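PDB 2FGQ: outer membrane porin protein 32 from Delftia acidovorans, which forms trimeric, anion-selective channels across the bacterial outer membrane and is captured here with D-malate bound in the pore. Local coordinates for residues A[60-65]-A[306-311]; A[117-122]-A[301-306]; A[194-199]-A[226-231]; A[259-264]-A[268-273]. All coordinates share one frame; numbering follows the deposited sequence.

Contact 1 of 4, residues A[60-65]-A[306-311]; sequences EIFGDD and QAKGVY. With CA (calcium ion), chain C.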
loop_
_atom_site.group_PDB
_atom_site.type_symbol
_atom_site.label_atom_id
_atom_site.label_comp_id
_atom_site.label_asym_id
_atom_site.label_seq_id
_atom_site.Cartn_x
_atom_site.Cartn_y
_atom_site.Cartn_z
ATOM N N GLU A 60 -9.009 1.964 3.942
ATOM C CA GLU A 60 -9.687 0.870 4.631
ATOM C C GLU A 60 -8.670 -0.206 5.029
ATOM O O GLU A 60 -7.654 -0.451 4.364
ATOM C CB GLU A 60 -10.724 0.227 3.714
ATOM C CG GLU A 60 -11.625 -0.780 4.402
ATOM C CD GLU A 60 -12.885 -1.166 3.652
ATOM O OE1 GLU A 60 -13.212 -0.549 2.606
ATOM O OE2 GLU A 60 -13.601 -2.076 4.183
ATOM N N ILE A 61 -8.959 -0.808 6.182
ATOM C CA ILE A 61 -8.238 -1.959 6.699
ATOM C C ILE A 61 -9.091 -3.205 6.577
ATOM O O ILE A 61 -10.266 -3.189 6.875
ATOM C CB ILE A 61 -7.822 -1.698 8.173
ATOM C CG1 ILE A 61 -6.791 -0.573 8.220
ATOM C CG2 ILE A 61 -7.362 -2.964 8.883
ATOM C CD1 ILE A 61 -5.444 -0.923 7.670
ATOM N N PHE A 62 -8.476 -4.298 6.182
ATOM C CA PHE A 62 -9.085 -5.606 6.083
ATOM C C PHE A 62 -8.316 -6.580 6.962
ATOM O O PHE A 62 -7.351 -7.211 6.510
ATOM C CB PHE A 62 -9.106 -6.087 4.610
ATOM C CG PHE A 62 -9.793 -5.142 3.664
ATOM C CD1 PHE A 62 -11.175 -5.204 3.456
ATOM C CD2 PHE A 62 -9.078 -4.171 3.021
ATOM C CE1 PHE A 62 -11.820 -4.316 2.576
ATOM C CE2 PHE A 62 -9.692 -3.285 2.168
ATOM C CZ PHE A 62 -11.074 -3.349 1.942
ATOM N N GLY A 63 -8.700 -6.657 8.232
ATOM C CA GLY A 63 -7.937 -7.407 9.211
ATOM C C GLY A 63 -7.956 -8.891 8.972
ATOM O O GLY A 63 -7.028 -9.580 9.372
ATOM N N ASP A 64 -8.951 -9.408 8.279
ATOM C CA ASP A 64 -9.002 -10.849 8.019
ATOM C C ASP A 64 -7.956 -11.355 7.021
ATOM O O ASP A 64 -7.588 -12.521 7.076
ATOM C CB ASP A 64 -10.408 -11.313 7.630
ATOM C CG ASP A 64 -10.956 -10.638 6.373
ATOM O OD1 ASP A 64 -10.536 -9.518 5.970
ATOM O OD2 ASP A 64 -11.824 -11.272 5.704
ATOM N N ASP A 65 -7.465 -10.479 6.145
ATOM C CA ASP A 65 -6.463 -10.853 5.165
ATOM C C ASP A 65 -5.260 -9.941 5.061
ATOM O O ASP A 65 -4.472 -10.081 4.133
ATOM C CB ASP A 65 -7.077 -11.178 3.811
ATOM C CG ASP A 65 -7.490 -9.964 3.024
ATOM O OD1 ASP A 65 -7.170 -8.809 3.371
ATOM O OD2 ASP A 65 -8.112 -10.123 1.957
ATOM N N GLN A 306 -24.583 -7.805 3.390
ATOM C CA GLN A 306 -23.189 -7.432 3.118
ATOM C C GLN A 306 -22.269 -7.833 4.273
ATOM O O GLN A 306 -21.826 -6.972 5.051
ATOM C CB GLN A 306 -23.129 -5.941 2.856
ATOM C CG GLN A 306 -23.939 -5.563 1.622
ATOM C CD GLN A 306 -23.467 -6.249 0.381
ATOM O OE1 GLN A 306 -24.145 -7.162 -0.167
ATOM N NE2 GLN A 306 -22.320 -5.827 -0.098
ATOM N N ALA A 307 -21.996 -9.139 4.396
ATOM C CA ALA A 307 -21.093 -9.633 5.458
ATOM C C ALA A 307 -19.660 -9.523 4.914
ATOM O O ALA A 307 -19.140 -10.497 4.353
ATOM C CB ALA A 307 -21.408 -11.081 5.852
ATOM N N LYS A 308 -19.062 -8.336 5.018
ATOM C CA LYS A 308 -17.781 -8.043 4.389
ATOM C C LYS A 308 -16.735 -9.018 4.915
ATOM O O LYS A 308 -16.611 -9.205 6.130
ATOM C CB LYS A 308 -17.338 -6.630 4.680
ATOM C CG LYS A 308 -16.050 -6.226 4.005
ATOM C CD LYS A 308 -15.749 -4.726 4.217
ATOM C CE LYS A 308 -16.406 -3.842 3.159
ATOM N NZ LYS A 308 -16.199 -2.393 3.405
ATOM N N GLY A 309 -15.993 -9.604 3.985
ATOM C CA GLY A 309 -14.949 -10.573 4.284
ATOM C C GLY A 309 -15.464 -11.969 4.448
ATOM O O GLY A 309 -14.661 -12.873 4.685
ATOM N N VAL A 310 -16.779 -12.165 4.340
ATOM C CA VAL A 310 -17.343 -13.517 4.430
ATOM C C VAL A 310 -18.164 -13.828 3.192
ATOM O O VAL A 310 -17.813 -14.714 2.415
ATOM C CB VAL A 310 -18.126 -13.756 5.747
ATOM C CG1 VAL A 310 -18.755 -15.153 5.760
ATOM C CG2 VAL A 310 -17.176 -13.606 6.921
ATOM N N TYR A 311 -19.254 -13.090 3.004
ATOM C CA TYR A 311 -20.044 -13.222 1.789
ATOM C C TYR A 311 -20.882 -11.954 1.639
ATOM O O TYR A 311 -21.607 -11.580 2.561
ATOM C CB TYR A 311 -20.950 -14.456 1.835
ATOM C CG TYR A 311 -21.682 -14.648 0.509
ATOM C CD1 TYR A 311 -21.000 -15.042 -0.624
ATOM C CD2 TYR A 311 -23.044 -14.315 0.380
ATOM C CE1 TYR A 311 -21.645 -15.136 -1.853
ATOM C CE2 TYR A 311 -23.706 -14.419 -0.869
ATOM C CZ TYR A 311 -23.001 -14.825 -1.966
ATOM O OH TYR A 311 -23.602 -14.946 -3.201
HETATM CA CA CA C . -12.661 -13.514 5.567
HETATM O O HOH W 1 -14.552 -1.819 0.664
HETATM O O HOH W 2 -11.552 -13.185 3.392
#

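Contact 2 of 4, residues A[117-122]-A[301-306]; sequences GFRNWA and STLGLQ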
loop_
_atom_site.group_PDB
_atom_site.type_symbol
_atom_site.label_atom_id
_atom_site.label_comp_id
_atom_site.label_asym_id
_atom_site.label_seq_id
_atom_site.Cartn_x
_atom_site.Cartn_y
_atom_site.Cartn_z
ATOM N N GLY A 117 -29.410 1.868 -0.101
ATOM C CA GLY A 117 -29.746 2.775 -1.199
ATOM C C GLY A 117 -28.548 3.222 -2.056
ATOM O O GLY A 117 -28.646 3.339 -3.284
ATOM N N PHE A 118 -27.423 3.489 -1.394
ATOM C CA PHE A 118 -26.186 3.908 -2.099
ATOM C C PHE A 118 -25.505 2.657 -2.606
ATOM O O PHE A 118 -24.528 2.172 -2.005
ATOM C CB PHE A 118 -25.261 4.748 -1.215
ATOM C CG PHE A 118 -25.840 6.059 -0.783
ATOM C CD1 PHE A 118 -25.669 7.164 -1.582
ATOM C CD2 PHE A 118 -26.502 6.206 0.428
ATOM C CE1 PHE A 118 -26.133 8.402 -1.211
ATOM C CE2 PHE A 118 -27.056 7.479 0.794
ATOM C CZ PHE A 118 -26.835 8.563 -0.028
ATOM N N ARG A 119 -25.988 2.156 -3.733
ATOM C CA ARG A 119 -25.423 0.964 -4.361
ATOM C C ARG A 119 -25.573 1.085 -5.886
ATOM O O ARG A 119 -26.326 1.928 -6.397
ATOM C CB ARG A 119 -25.944 -0.357 -3.780
ATOM C CG ARG A 119 -27.299 -0.680 -4.173
ATOM C CD ARG A 119 -27.804 -1.984 -3.519
ATOM N NE ARG A 119 -27.045 -3.165 -3.949
ATOM C CZ ARG A 119 -27.229 -3.814 -5.094
ATOM N NH1 ARG A 119 -28.149 -3.438 -5.965
ATOM N NH2 ARG A 119 -26.451 -4.844 -5.393
ATOM N N ASN A 120 -24.832 0.277 -6.607
ATOM C CA ASN A 120 -24.863 0.262 -8.063
ATOM C C ASN A 120 -26.007 -0.622 -8.575
ATOM O O ASN A 120 -25.821 -1.752 -9.040
ATOM C CB ASN A 120 -23.502 -0.192 -8.570
ATOM C CG ASN A 120 -23.357 -0.066 -10.057
ATOM O OD1 ASN A 120 -24.253 0.459 -10.765
ATOM N ND2 ASN A 120 -22.189 -0.499 -10.558
ATOM N N TRP A 121 -27.184 -0.031 -8.558
ATOM C CA TRP A 121 -28.414 -0.725 -8.899
ATOM C C TRP A 121 -28.472 -1.224 -10.331
ATOM O O TRP A 121 -29.233 -2.175 -10.632
ATOM C CB TRP A 121 -29.645 0.183 -8.633
ATOM C CG TRP A 121 -29.882 0.468 -7.177
ATOM C CD1 TRP A 121 -29.603 1.615 -6.511
ATOM C CD2 TRP A 121 -30.446 -0.423 -6.218
ATOM N NE1 TRP A 121 -29.958 1.502 -5.189
ATOM C CE2 TRP A 121 -30.467 0.247 -4.979
ATOM C CE3 TRP A 121 -30.934 -1.745 -6.271
ATOM C CZ2 TRP A 121 -30.971 -0.341 -3.817
ATOM C CZ3 TRP A 121 -31.418 -2.335 -5.101
ATOM C CH2 TRP A 121 -31.429 -1.632 -3.899
ATOM N N ALA A 122 -27.730 -0.552 -11.227
ATOM C CA ALA A 122 -27.828 -0.794 -12.675
ATOM C C ALA A 122 -26.622 -1.459 -13.272
ATOM O O ALA A 122 -26.503 -1.537 -14.495
ATOM C CB ALA A 122 -28.040 0.513 -13.385
ATOM N N SER A 301 -36.100 -10.347 -7.235
ATOM C CA SER A 301 -35.046 -9.724 -6.429
ATOM C C SER A 301 -34.072 -10.760 -5.883
ATOM O O SER A 301 -34.479 -11.844 -5.461
ATOM C CB SER A 301 -35.680 -8.907 -5.304
ATOM O OG SER A 301 -34.712 -8.179 -4.564
ATOM N N THR A 302 -32.799 -10.395 -5.901
ATOM C CA THR A 302 -31.682 -11.272 -5.545
ATOM C C THR A 302 -30.682 -10.613 -4.586
ATOM O O THR A 302 -29.508 -11.000 -4.563
ATOM C CB THR A 302 -30.880 -11.713 -6.798
ATOM O OG1 THR A 302 -30.463 -10.562 -7.530
ATOM C CG2 THR A 302 -31.718 -12.563 -7.740
ATOM N N LEU A 303 -31.122 -9.612 -3.834
ATOM C CA LEU A 303 -30.235 -8.892 -2.932
ATOM C C LEU A 303 -29.719 -9.759 -1.801
ATOM O O LEU A 303 -30.435 -10.571 -1.238
ATOM C CB LEU A 303 -30.911 -7.652 -2.364
ATOM C CG LEU A 303 -31.351 -6.603 -3.385
ATOM C CD1 LEU A 303 -32.041 -5.480 -2.639
ATOM C CD2 LEU A 303 -30.184 -6.067 -4.243
ATOM N N GLY A 304 -28.472 -9.525 -1.452
ATOM C CA GLY A 304 -27.855 -10.207 -0.337
ATOM C C GLY A 304 -27.296 -9.261 0.705
ATOM O O GLY A 304 -26.905 -8.109 0.415
ATOM N N LEU A 305 -27.210 -9.770 1.918
ATOM C CA LEU A 305 -26.630 -9.037 3.021
ATOM C C LEU A 305 -25.117 -8.866 2.822
ATOM O O LEU A 305 -24.433 -9.715 2.217
ATOM C CB LEU A 305 -26.909 -9.751 4.317
ATOM C CG LEU A 305 -28.365 -9.877 4.730
ATOM C CD1 LEU A 305 -28.513 -10.937 5.824
ATOM C CD2 LEU A 305 -28.879 -8.525 5.182
ATOM N N GLN A 306 -24.583 -7.805 3.390
ATOM C CA GLN A 306 -23.189 -7.432 3.118
ATOM C C GLN A 306 -22.269 -7.833 4.273
ATOM O O GLN A 306 -21.826 -6.972 5.051
ATOM C CB GLN A 306 -23.129 -5.941 2.856
ATOM C CG GLN A 306 -23.939 -5.563 1.622
ATOM C CD GLN A 306 -23.467 -6.249 0.381
ATOM O OE1 GLN A 306 -24.145 -7.162 -0.167
ATOM N NE2 GLN A 306 -22.320 -5.827 -0.098
#

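Contact 3 of 4, residues A[194-199]-A[226-231]; sequences TAVGGL and TKFKRD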
loop_
_atom_site.group_PDB
_atom_site.type_symbol
_atom_site.label_atom_id
_atom_site.label_comp_id
_atom_site.label_asym_id
_atom_site.label_seq_id
_atom_site.Cartn_x
_atom_site.Cartn_y
_atom_site.Cartn_z
ATOM N N THR A 194 -22.217 8.070 -16.285
ATOM C CA THR A 194 -21.717 6.726 -16.358
ATOM C C THR A 194 -22.047 6.046 -17.665
ATOM O O THR A 194 -22.436 6.695 -18.637
ATOM C CB THR A 194 -22.165 5.962 -15.129
ATOM O OG1 THR A 194 -21.418 4.723 -15.026
ATOM C CG2 THR A 194 -23.657 5.632 -15.096
ATOM N N ALA A 195 -21.872 4.735 -17.687
ATOM C CA ALA A 195 -22.303 3.901 -18.805
ATOM C C ALA A 195 -22.878 2.621 -18.257
ATOM O O ALA A 195 -22.429 2.142 -17.220
ATOM C CB ALA A 195 -21.132 3.621 -19.791
ATOM N N VAL A 196 -23.832 2.047 -18.978
ATOM C CA VAL A 196 -24.366 0.727 -18.658
ATOM C C VAL A 196 -24.343 -0.041 -19.950
ATOM O O VAL A 196 -24.870 0.426 -20.977
ATOM C CB VAL A 196 -25.808 0.842 -18.165
ATOM C CG1 VAL A 196 -26.350 -0.577 -17.963
ATOM C CG2 VAL A 196 -25.882 1.671 -16.881
ATOM N N GLY A 197 -23.686 -1.194 -19.943
ATOM C CA GLY A 197 -23.504 -1.941 -21.174
ATOM C C GLY A 197 -22.842 -1.193 -22.318
ATOM O O GLY A 197 -23.122 -1.486 -23.480
ATOM N N GLY A 198 -21.960 -0.241 -22.010
ATOM C CA GLY A 198 -21.297 0.575 -22.988
ATOM C C GLY A 198 -22.087 1.751 -23.536
ATOM O O GLY A 198 -21.621 2.437 -24.427
ATOM N N LEU A 199 -23.253 2.031 -22.965
ATOM C CA LEU A 199 -24.125 3.125 -23.417
ATOM C C LEU A 199 -24.224 4.212 -22.345
ATOM O O LEU A 199 -24.512 3.922 -21.175
ATOM C CB LEU A 199 -25.525 2.603 -23.760
ATOM C CG LEU A 199 -25.696 2.044 -25.190
ATOM C CD1 LEU A 199 -24.769 0.924 -25.478
ATOM C CD2 LEU A 199 -27.149 1.559 -25.354
ATOM N N THR A 226 -33.169 6.514 -6.910
ATOM C CA THR A 226 -31.989 6.465 -7.757
ATOM C C THR A 226 -32.435 6.005 -9.132
ATOM O O THR A 226 -33.037 4.935 -9.265
ATOM C CB THR A 226 -31.035 5.457 -7.181
ATOM O OG1 THR A 226 -30.724 5.839 -5.836
ATOM C CG2 THR A 226 -29.716 5.514 -7.934
ATOM N N LYS A 227 -32.151 6.804 -10.148
ATOM C CA LYS A 227 -32.548 6.468 -11.510
ATOM C C LYS A 227 -31.314 6.470 -12.404
ATOM O O LYS A 227 -30.649 7.497 -12.521
ATOM C CB LYS A 227 -33.546 7.524 -12.021
ATOM C CG LYS A 227 -34.130 7.271 -13.388
ATOM C CD LYS A 227 -35.375 8.152 -13.747
ATOM C CE LYS A 227 -35.618 9.292 -12.809
ATOM N NZ LYS A 227 -36.466 10.395 -13.501
ATOM N N PHE A 228 -31.007 5.341 -13.035
ATOM C CA PHE A 228 -30.037 5.305 -14.103
ATOM C C PHE A 228 -30.810 5.462 -15.418
ATOM O O PHE A 228 -31.529 4.547 -15.847
ATOM C CB PHE A 228 -29.256 3.997 -14.099
ATOM C CG PHE A 228 -28.245 3.817 -12.972
ATOM C CD1 PHE A 228 -28.627 3.447 -11.711
ATOM C CD2 PHE A 228 -26.894 3.938 -13.228
ATOM C CE1 PHE A 228 -27.683 3.212 -10.697
ATOM C CE2 PHE A 228 -25.921 3.658 -12.248
ATOM C CZ PHE A 228 -26.307 3.289 -10.998
ATOM N N LYS A 229 -30.688 6.623 -16.017
ATOM C CA LYS A 229 -31.434 7.020 -17.217
ATOM C C LYS A 229 -30.484 6.987 -18.416
ATOM O O LYS A 229 -29.551 7.780 -18.508
ATOM C CB LYS A 229 -31.983 8.428 -17.030
ATOM C CG LYS A 229 -32.930 8.866 -18.088
ATOM C CD LYS A 229 -33.785 10.091 -17.666
ATOM C CE LYS A 229 -34.016 11.010 -18.857
ATOM N NZ LYS A 229 -34.549 10.267 -20.036
ATOM N N ARG A 230 -30.702 6.045 -19.316
ATOM C CA ARG A 230 -29.820 5.847 -20.452
ATOM C C ARG A 230 -30.159 6.840 -21.535
ATOM O O ARG A 230 -31.337 7.092 -21.806
ATOM C CB ARG A 230 -29.967 4.388 -20.893
ATOM C CG ARG A 230 -29.079 3.933 -21.987
ATOM C CD ARG A 230 -29.170 2.451 -22.207
ATOM N NE ARG A 230 -30.512 2.073 -22.651
ATOM C CZ ARG A 230 -30.863 0.826 -23.003
ATOM N NH1 ARG A 230 -29.992 -0.162 -22.926
ATOM N NH2 ARG A 230 -32.113 0.568 -23.385
ATOM N N ASP A 231 -29.142 7.456 -22.141
ATOM C CA ASP A 231 -29.354 8.536 -23.123
ATOM C C ASP A 231 -30.261 8.094 -24.281
ATOM O O ASP A 231 -31.103 8.885 -24.712
ATOM C CB ASP A 231 -28.038 9.049 -23.727
ATOM C CG ASP A 231 -27.171 9.825 -22.750
ATOM O OD1 ASP A 231 -27.442 9.867 -21.523
ATOM O OD2 ASP A 231 -26.157 10.438 -23.176
HETATM O O HOH W 3 -27.361 -0.604 -21.861
#

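Contact 4 of 4, residues A[259-264]-A[268-273]; sequences YALYDQ and DSKAHQ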
loop_
_atom_site.group_PDB
_atom_site.type_symbol
_atom_site.label_atom_id
_atom_site.label_comp_id
_atom_site.label_asym_id
_atom_site.label_seq_id
_atom_site.Cartn_x
_atom_site.Cartn_y
_atom_site.Cartn_z
ATOM N N TYR A 259 -35.626 -0.917 9.652
ATOM C CA TYR A 259 -36.389 -1.549 8.589
ATOM C C TYR A 259 -36.120 -0.824 7.287
ATOM O O TYR A 259 -36.073 0.403 7.270
ATOM C CB TYR A 259 -37.917 -1.472 8.914
ATOM C CG TYR A 259 -38.776 -1.929 7.752
ATOM C CD1 TYR A 259 -39.025 -3.266 7.530
ATOM C CD2 TYR A 259 -39.272 -1.002 6.822
ATOM C CE1 TYR A 259 -39.768 -3.685 6.422
ATOM C CE2 TYR A 259 -40.032 -1.404 5.733
ATOM C CZ TYR A 259 -40.267 -2.749 5.534
ATOM O OH TYR A 259 -41.012 -3.166 4.445
ATOM N N ALA A 260 -35.956 -1.552 6.188
ATOM C CA ALA A 260 -35.770 -0.945 4.883
ATOM C C ALA A 260 -36.551 -1.712 3.820
ATOM O O ALA A 260 -36.853 -2.902 3.948
ATOM C CB ALA A 260 -34.288 -0.894 4.505
ATOM N N LEU A 261 -36.915 -0.977 2.787
ATOM C CA LEU A 261 -37.594 -1.519 1.633
ATOM C C LEU A 261 -36.910 -0.983 0.365
ATOM O O LEU A 261 -36.664 0.227 0.255
ATOM C CB LEU A 261 -39.059 -1.048 1.680
ATOM C CG LEU A 261 -39.992 -1.491 0.542
ATOM C CD1 LEU A 261 -39.844 -0.753 -0.687
ATOM C CD2 LEU A 261 -39.967 -2.924 0.250
ATOM N N TYR A 262 -36.675 -1.868 -0.604
ATOM C CA TYR A 262 -36.070 -1.542 -1.884
ATOM C C TYR A 262 -37.016 -1.987 -2.990
ATOM O O TYR A 262 -37.246 -3.182 -3.193
ATOM C CB TYR A 262 -34.702 -2.228 -2.009
ATOM C CG TYR A 262 -33.853 -1.958 -0.803
ATOM C CD1 TYR A 262 -33.298 -0.718 -0.611
ATOM C CD2 TYR A 262 -33.681 -2.920 0.187
ATOM C CE1 TYR A 262 -32.543 -0.426 0.509
ATOM C CE2 TYR A 262 -32.912 -2.650 1.318
ATOM C CZ TYR A 262 -32.332 -1.404 1.463
ATOM O OH TYR A 262 -31.602 -1.100 2.580
ATOM N N ASP A 263 -37.562 -0.995 -3.670
ATOM C CA ASP A 263 -38.511 -1.191 -4.748
ATOM C C ASP A 263 -37.801 -1.020 -6.076
ATOM O O ASP A 263 -37.537 0.091 -6.524
ATOM C CB ASP A 263 -39.668 -0.229 -4.597
ATOM C CG ASP A 263 -40.788 -0.512 -5.560
ATOM O OD1 ASP A 263 -40.703 -1.487 -6.352
ATOM O OD2 ASP A 263 -41.799 0.203 -5.570
ATOM N N GLN A 264 -37.461 -2.157 -6.675
ATOM C CA GLN A 264 -36.610 -2.249 -7.838
ATOM C C GLN A 264 -37.476 -2.312 -9.082
ATOM O O GLN A 264 -37.905 -3.376 -9.491
ATOM C CB GLN A 264 -35.717 -3.488 -7.703
ATOM C CG GLN A 264 -34.846 -3.406 -6.477
ATOM C CD GLN A 264 -34.465 -4.773 -5.930
ATOM O OE1 GLN A 264 -35.141 -5.330 -5.007
ATOM N NE2 GLN A 264 -33.403 -5.331 -6.486
ATOM N N ASP A 268 -39.579 -5.214 -11.387
ATOM C CA ASP A 268 -40.880 -5.214 -10.691
ATOM C C ASP A 268 -40.827 -6.050 -9.413
ATOM O O ASP A 268 -41.680 -6.887 -9.190
ATOM C CB ASP A 268 -42.046 -5.716 -11.594
ATOM C CG ASP A 268 -43.443 -5.692 -10.849
ATOM O OD1 ASP A 268 -44.306 -6.596 -11.096
ATOM O OD2 ASP A 268 -43.767 -4.815 -9.985
ATOM N N SER A 269 -39.817 -5.821 -8.574
ATOM C CA SER A 269 -39.635 -6.622 -7.385
ATOM C C SER A 269 -39.198 -5.783 -6.203
ATOM O O SER A 269 -38.392 -4.873 -6.349
ATOM C CB SER A 269 -38.571 -7.680 -7.647
ATOM O OG SER A 269 -38.947 -8.526 -8.723
ATOM N N LYS A 270 -39.671 -6.165 -5.039
ATOM C CA LYS A 270 -39.326 -5.533 -3.791
ATOM C C LYS A 270 -38.479 -6.464 -2.930
ATOM O O LYS A 270 -38.559 -7.692 -3.043
ATOM C CB LYS A 270 -40.597 -5.155 -3.031
ATOM C CG LYS A 270 -41.406 -4.073 -3.712
ATOM C CD LYS A 270 -42.666 -3.765 -2.955
ATOM C CE LYS A 270 -43.460 -2.714 -3.702
ATOM N NZ LYS A 270 -44.746 -2.488 -2.999
ATOM N N ALA A 271 -37.655 -5.865 -2.077
ATOM C CA ALA A 271 -36.957 -6.588 -1.012
ATOM C C ALA A 271 -37.188 -5.799 0.273
ATOM O O ALA A 271 -37.243 -4.563 0.233
ATOM C CB ALA A 271 -35.441 -6.703 -1.307
ATOM N N HIS A 272 -37.391 -6.501 1.382
ATOM C CA HIS A 272 -37.600 -5.908 2.686
ATOM C C HIS A 272 -36.482 -6.404 3.602
ATOM O O HIS A 272 -36.051 -7.555 3.530
ATOM C CB HIS A 272 -38.946 -6.395 3.316
ATOM C CG HIS A 272 -40.170 -6.164 2.483
ATOM N ND1 HIS A 272 -41.050 -5.137 2.743
ATOM C CD2 HIS A 272 -40.682 -6.843 1.425
ATOM C CE1 HIS A 272 -42.039 -5.173 1.859
ATOM N NE2 HIS A 272 -41.833 -6.192 1.043
ATOM N N GLN A 273 -36.066 -5.571 4.525
ATOM C CA GLN A 273 -34.972 -5.926 5.425
ATOM C C GLN A 273 -35.264 -5.451 6.824
ATOM O O GLN A 273 -35.775 -4.376 7.018
ATOM C CB GLN A 273 -33.662 -5.273 4.982
ATOM C CG GLN A 273 -32.462 -5.881 5.698
ATOM C CD GLN A 273 -31.156 -5.274 5.310
ATOM O OE1 GLN A 273 -31.012 -4.771 4.180
ATOM N NE2 GLN A 273 -30.169 -5.306 6.251
HETATM O O HOH W 4 -41.994 -3.057 -7.783
#

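Contact 1 of 4, residues A[60-65]-A[306-311]
The backbones draw closest at Asp-64 and Gly-309, whose CA atoms stand 7.0 Å apart, and a calcium ion, set to one side of that line, bridges the two residues. Gly-309 offers its carbonyl O to the metal at 2.3 Å, while Asp-64 reaches in with OD2 at 2.4 Å. The positive phi of Gly-309 (84°) suits a glycine, and a CB there would run into the aspartate carboxylate. Further ligands are water 2, Leu-29 O and, from a neighbouring subunit, Asn-136 OD1 and Glu-158 OE1. This is a porin trimer interface: the loop after strand 51-60 latches onto the next barrel, and the metal ties it to the loop preceding strand 320-331. Glu-60 and Lys-308 approach from opposite directions. The glutamate runs out extended, CG anti to the backbone N (chi1 -171°), and OE2 takes Lys-308 NZ on its syn lone pair in a 2.7 Å salt bridge. Water 1 closes the ring, donating to Glu-60 OE1 and accepting from Lys-308 NZ. Cut back to an alanine, Glu-60 would probably leave Lys-308 NZ without its carboxylate and water 1 without the oxygen it donates to here. Phe-62 lays one ring face against Glu-60 CG.

Contact 2 of 4, residues A[117-122]-A[301-306]
Leu-303 carries its CG beside the backbone N (chi1 -61°), which pushes both methyls out towards Arg-119 and Trp-121. Arg-119 meets it by folding: CG sits between the backbone N and the carbonyl carbon (chi1 74°), and a bend at chi3 turns the guanidinium broadside to the leucine. Leu-303 CD2 lies over one face of that group, off-centre, 3.7 Å from Arg-119 NH1. The fork of the leucine also receives the far corner of the indole, with Trp-121 CZ3 at 4.0 Å from Leu-303 CD2 and equally close to CD1; the two side chains cross at about a right angle. Within 117-122 the partners brace each other. Arg-119 CG rests on a face of the Trp-121 ring, while Trp-121 CD2 lies at the edge of the guanidinium, in its plane. The indole's rotation is fixed at its other end, where NE1 donates to Gly-117 O at 3.0 Å (149° at the hydrogen). Segment 117-122 belongs to the long loop that porins fold into the barrel to narrow the channel, and Leu-303 comes from the last extracellular loop. Behind Leu-303 stand Ala-271 of strand 269-281 and Leu-295 and Asn-297 of strand 286-297; on the far flank Asn-120 and Ala-122 lean on Phe-228 of strand 218-230, and Arg-119 O accepts from Arg-203 NH2 of strand 199-213.

Contact 3 of 4, residues A[194-199]-A[226-231]
Leu-199 packs against the aliphatic part of Arg-230, the two side chains lying aslant, with Leu-199 CD2 3.8 Å from Arg-230 CD and Leu-199 CB 4.0 Å from the same carbon. Further in, Thr-194 CG2 comes up to the rim of the Phe-228 ring, near its plane and 4.1 Å from both CD2 and CE2. Val-196 CG2 adds a looser contact at 4.4 Å from Phe-228 CD2. The polar link is a single water: water 3 donates to Val-196 O (2.8 Å) and accepts from Arg-230 NH1 (2.9 Å), lying at the guanidinium edge in its plane. Arg-230 leaves the strand with CG anti to the backbone N (chi1 -176°) and then bends at chi3, so that its shaft passes the leucine while its head swings to the water; its NE is held by Gly-233 O. With a methionine here, the water and Gly-233 O would probably lose the N-H donors that the guanidinium gives them. The leucine is in turn presented by a type I' beta turn, Val-196 to Leu-199, whose Gly-197 and Gly-198 take the positive phi it requires; the tight hairpin closes with backbone bonds both ways between Val-196 and Leu-199. Thr-194 OG1 is held by Asp-129, which leaves its methyl for the ring. Thr-194 and Val-196 reach Phe-228 past the intervening strand 199-213, whereas Leu-199 opens that strand and meets Arg-230 on its direct neighbour, 218-230; Thr-201 and Arg-203 of the middle strand touch Arg-230 and Phe-228 respectively.

Contact 4 of 4, residues A[259-264]-A[268-273]
His-272 leaves strand 269-273 with its CB 4.0 Å from Tyr-259 OH and close to Ala-260 O across the hairpin. CG has the same hydroxyl beside it and Leu-261 CD2 over one face of the ring, a CH-pi contact 3.6 Å from the centroid and 20° off the normal. ND1 meets Tyr-259 OH at 2.6 Å in a short hydrogen bond, the hydroxyl lying at the imidazole edge. Further round, CE1 is 3.5 Å from Leu-261 CD2, NE2 at the tip is still beside that methyl, and the ring's own CD2 is farther from it, at 4.2 Å. Leu-261 gets there with CG anti to its own N (chi1 179°), pointing the same way as the histidine. On this outer face Asp-263 lays its carboxylate against the methylenes of Lys-270 (OD1 to CG 3.8 Å) and not against the ammonium, OD2 and NZ being 4.7 Å apart; its salt bridge is with Lys-265. Underneath runs a regular antiparallel ladder, its three hydrogen-bonded pairs being Ala-260 with Gln-273, Tyr-262 with Ala-271 and Gln-264 with Ser-269. The last ends in a G1 bulge formed by Asp-268 and Ser-269. On the lumen face Tyr-262 OH accepts from Met-116 N of the loop inside the barrel. The chemistry is thus split by face: outside, phenol and methyl hold the imidazole and are likely to restrict its rotation, while inside, the hairpin binds the constriction loop.

Contacts 1 and 2 use consecutive segments of the last long loop, meeting at Gln-306, and the span closed by contact 2 falls within that closed by contact 1; their centres are about 17 Å apart. Contact 2 is also about 17 Å, centre to centre, from contact 3, which it touches directly: Ala-122 O lies 3.6 Å from Val-196 CG1. Its centre is nearer contact 4, about 10 Å away, and Ser-301 OG probably hydrogen-bonds Gln-264 OE1 at 2.9 Å. The inward-folded loop thus meets the wall at contact 3, and the last extracellular loop meets it at contact 4. Bound D-malate lies about 6 Å from the Lys-308 side chain of contact 1 and about 11 Å from that of Arg-119 in contact 2, basic groups consistent with anion selectivity.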